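Side-chain contact in protein bvu-3222 (Bacteroides vulgatus ATCC 8482, PDB 3FYF), which is of unknown function but belongs to the DUF4251 family and is probably exported to the periplasm: residues V134-T139 with G162-Y167. Sequence-based numbering, arbitrary orientation.
Sequences VSIVLT and GYLVPY
Leu164 reaches over from strand 158-166 and sets one methyl, CD2, against two side chains of strand 132-138, Ile136 and Leu138. The two strands belong to the curled antiparallel beta sheet of the DUF4251 fold and are second neighbours in it: strand 144-151 pairs with both, and the side chains meet over the inner face of that intervening strand. The contact is purely apolar. CD2 of Leu164 lies 4.2 Å from CD1 of Leu138, while CG2 of Ile136 is a looser neighbour at 4.5 Å from the same CD2. The two leucine side chains run across one another at nearly a right angle, meeting through one methyl each and not along their lengths. Both leucines place CG opposite the backbone N and beside the carbonyl carbon (chi1 166° in Leu138), and from there each sends one methyl to the other.

Ala145 of strand 144-151 touches Leu164, Val147 of the same strand touches Ile136, and Phe48 of strand 48-52 is touched by both Ile136 and Leu164, so one residue is in contact with both segments. The opposite surface of the sheet faces the second subunit: Val137, whose side chain starts out away from strand 158-166, packs on Gly60 of that subunit, and the ring of Tyr163 stacks with that of Phe64 of the same subunit. Backbone bonds from Ile136 to Tyr121 and from Leu138 to Val119 tie strand 132-138 to strand 119-126. The closest pair of CA atoms across the two segments is that of Leu138 and Leu164, at 7.8 Å.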
ATOM      1  N   VAL B 134      14.233   3.233 -12.471  1.00 48.47           N
ATOM      2  CA  VAL B 134      13.625   2.671 -11.283  1.00 47.51           C
ATOM      3  C   VAL B 134      13.964   3.562 -10.099  1.00 48.30           C
ATOM      4  O   VAL B 134      15.101   4.024  -9.965  1.00 45.81           O
ATOM      5  CB  VAL B 134      14.165   1.237 -11.016  1.00 49.56           C
ATOM      6  CG1 VAL B 134      13.508   0.624  -9.804  1.00 39.23           C
ATOM      7  CG2 VAL B 134      13.958   0.331 -12.232  1.00 48.20           C
ATOM      8  N   SER B 135      12.968   3.816  -9.254  1.00 46.29           N
ATOM      9  CA  SER B 135      13.160   4.615  -8.056  0.50 46.35           C
ATOM     10  C   SER B 135      12.587   3.895  -6.834  1.00 45.24           C
ATOM     11  O   SER B 135      11.383   3.663  -6.750  1.00 42.31           O
ATOM     12  CB  SER B 135      12.533   6.000  -8.240  0.50 46.18           C
ATOM     13  OG  SER B 135      12.955   6.891  -7.230  0.50 50.69           O
ATOM     14  N   ILE B 136      13.469   3.526  -5.908  1.00 43.94           N
ATOM     15  CA  ILE B 136      13.091   2.827  -4.688  1.00 41.01           C
ATOM     16  C   ILE B 136      13.208   3.775  -3.499  1.00 41.23           C
ATOM     17  O   ILE B 136      14.209   4.464  -3.339  1.00 41.67           O
ATOM     18  CB  ILE B 136      13.971   1.559  -4.431  1.00 45.74           C
ATOM     19  CG1 ILE B 136      13.834   0.548  -5.576  1.00 40.72           C
ATOM     20  CG2 ILE B 136      13.614   0.900  -3.084  1.00 41.27           C
ATOM     21  CD1 ILE B 136      14.851  -0.611  -5.541  1.00 36.04           C
ATOM     22  N   VAL B 137      12.166   3.815  -2.677  1.00 37.30           N
ATOM     23  CA  VAL B 137      12.233   4.497  -1.396  1.00 34.25           C
ATOM     24  C   VAL B 137      12.052   3.417  -0.338  1.00 36.46           C
ATOM     25  O   VAL B 137      11.027   2.738  -0.329  1.00 35.35           O
ATOM     26  CB  VAL B 137      11.125   5.565  -1.255  1.00 32.73           C
ATOM     27  CG1 VAL B 137      11.225   6.248   0.098  1.00 33.66           C
ATOM     28  CG2 VAL B 137      11.211   6.609  -2.411  1.00 37.14           C
ATOM     29  N   LEU B 138      13.052   3.253   0.528  1.00 38.80           N
ATOM     30  CA  LEU B 138      12.987   2.322   1.662  1.00 40.74           C
ATOM     31  C   LEU B 138      12.703   3.087   2.955  1.00 41.80           C
ATOM     32  O   LEU B 138      13.426   4.019   3.298  1.00 38.82           O
ATOM     33  CB  LEU B 138      14.299   1.531   1.780  1.00 40.87           C
ATOM     34  CG  LEU B 138      14.657   0.726   3.039  1.00 42.52           C
ATOM     35  CD1 LEU B 138      13.771  -0.499   3.199  1.00 36.01           C
ATOM     36  CD2 LEU B 138      16.112   0.300   2.977  1.00 40.86           C
ATOM     37  N   THR B 139      11.647   2.691   3.662  1.00 43.38           N
ATOM     38  CA  THR B 139      11.275   3.319   4.928  1.00 45.43           C
ATOM     39  C   THR B 139      12.277   2.945   6.031  1.00 46.33           C
ATOM     40  O   THR B 139      12.529   1.768   6.266  1.00 48.94           O
ATOM     41  CB  THR B 139       9.833   2.922   5.339  1.00 44.44           C
ATOM     42  OG1 THR B 139       8.930   3.183   4.259  1.00 42.71           O
ATOM     43  CG2 THR B 139       9.378   3.693   6.565  1.00 43.72           C
ATOM     44  N   GLY B 162       5.985  -3.099  -1.238  1.00 42.72           N
ATOM     45  CA  GLY B 162       6.228  -4.396  -0.622  1.00 38.25           C
ATOM     46  C   GLY B 162       7.434  -4.424   0.281  1.00 40.25           C
ATOM     47  O   GLY B 162       7.747  -3.435   0.939  1.00 41.85           O
ATOM     48  N   TYR B 163       8.111  -5.568   0.291  1.00 40.59           N
ATOM     49  CA  TYR B 163       9.194  -5.846   1.229  1.00 45.64           C
ATOM     50  C   TYR B 163      10.512  -6.028   0.488  1.00 47.12           C
ATOM     51  O   TYR B 163      10.593  -6.806  -0.460  1.00 46.49           O
ATOM     52  CB  TYR B 163       8.860  -7.090   2.078  1.00 48.16           C
ATOM     53  CG  TYR B 163       7.596  -6.923   2.902  1.00 41.70           C
ATOM     54  CD1 TYR B 163       7.639  -6.336   4.166  1.00 41.78           C
ATOM     55  CD2 TYR B 163       6.352  -7.319   2.402  1.00 42.72           C
ATOM     56  CE1 TYR B 163       6.471  -6.151   4.917  1.00 31.05           C
ATOM     57  CE2 TYR B 163       5.183  -7.136   3.141  1.00 40.64           C
ATOM     58  CZ  TYR B 163       5.250  -6.566   4.395  1.00 40.52           C
ATOM     59  OH  TYR B 163       4.097  -6.400   5.128  1.00 54.83           O
ATOM     60  N   LEU B 164      11.530  -5.288   0.920  1.00 50.79           N
ATOM     61  CA  LEU B 164      12.862  -5.347   0.323  1.00 48.11           C
ATOM     62  C   LEU B 164      13.760  -6.333   1.085  1.00 49.87           C
ATOM     63  O   LEU B 164      14.124  -6.087   2.237  1.00 44.45           O
ATOM     64  CB  LEU B 164      13.487  -3.949   0.322  1.00 46.77           C
ATOM     65  CG  LEU B 164      14.711  -3.680  -0.552  1.00 53.41           C
ATOM     66  CD1 LEU B 164      14.394  -3.900  -2.026  1.00 49.63           C
ATOM     67  CD2 LEU B 164      15.174  -2.262  -0.321  1.00 48.90           C
ATOM     68  N   VAL B 165      14.109  -7.443   0.435  1.00 51.88           N
ATOM     69  CA  VAL B 165      14.881  -8.523   1.081  1.00 50.46           C
ATOM     70  C   VAL B 165      16.191  -8.800   0.338  1.00 53.03           C
ATOM     71  O   VAL B 165      16.304  -8.464  -0.851  1.00 50.62           O
ATOM     72  CB  VAL B 165      14.055  -9.854   1.230  1.00 46.34           C
ATOM     73  CG1 VAL B 165      12.945  -9.699   2.259  1.00 49.97           C
ATOM     74  CG2 VAL B 165      13.509 -10.333  -0.109  1.00 46.71           C
ATOM     75  N   PRO B 166      17.199  -9.382   1.038  1.00 56.41           N
ATOM     76  CA  PRO B 166      18.376  -9.841   0.302  1.00 58.17           C
ATOM     77  C   PRO B 166      18.017 -10.942  -0.676  1.00 59.92           C
ATOM     78  O   PRO B 166      17.157 -11.775  -0.376  1.00 59.91           O
ATOM     79  CB  PRO B 166      19.295 -10.389   1.402  1.00 55.11           C
ATOM     80  CG  PRO B 166      18.839  -9.732   2.643  1.00 52.86           C
ATOM     81  CD  PRO B 166      17.356  -9.608   2.488  1.00 53.11           C
ATOM     82  N   TYR B 167      18.645 -10.905  -1.849  1.00 65.79           N
ATOM     83  CA  TYR B 167      18.485 -11.950  -2.848  1.00 68.67           C
ATOM     84  C   TYR B 167      18.945 -13.282  -2.262  1.00 69.67           C
ATOM     85  O   TYR B 167      20.015 -13.377  -1.661  1.00 70.69           O
ATOM     86  CB  TYR B 167      19.261 -11.614  -4.131  1.00 70.96           C
ATOM     87  CG  TYR B 167      19.326 -12.760  -5.119  1.00 77.97           C
ATOM     88  CD1 TYR B 167      18.266 -13.015  -5.987  1.00 78.15           C
ATOM     89  CD2 TYR B 167      20.444 -13.600  -5.176  1.00 81.20           C
ATOM     90  CE1 TYR B 167      18.313 -14.076  -6.887  1.00 82.28           C
ATOM     91  CE2 TYR B 167      20.500 -14.665  -6.072  1.00 81.99           C
ATOM     92  CZ  TYR B 167      19.431 -14.894  -6.925  1.00 79.55           C
ATOM     93  OH  TYR B 167      19.479 -15.941  -7.816  1.00 85.28           O
TER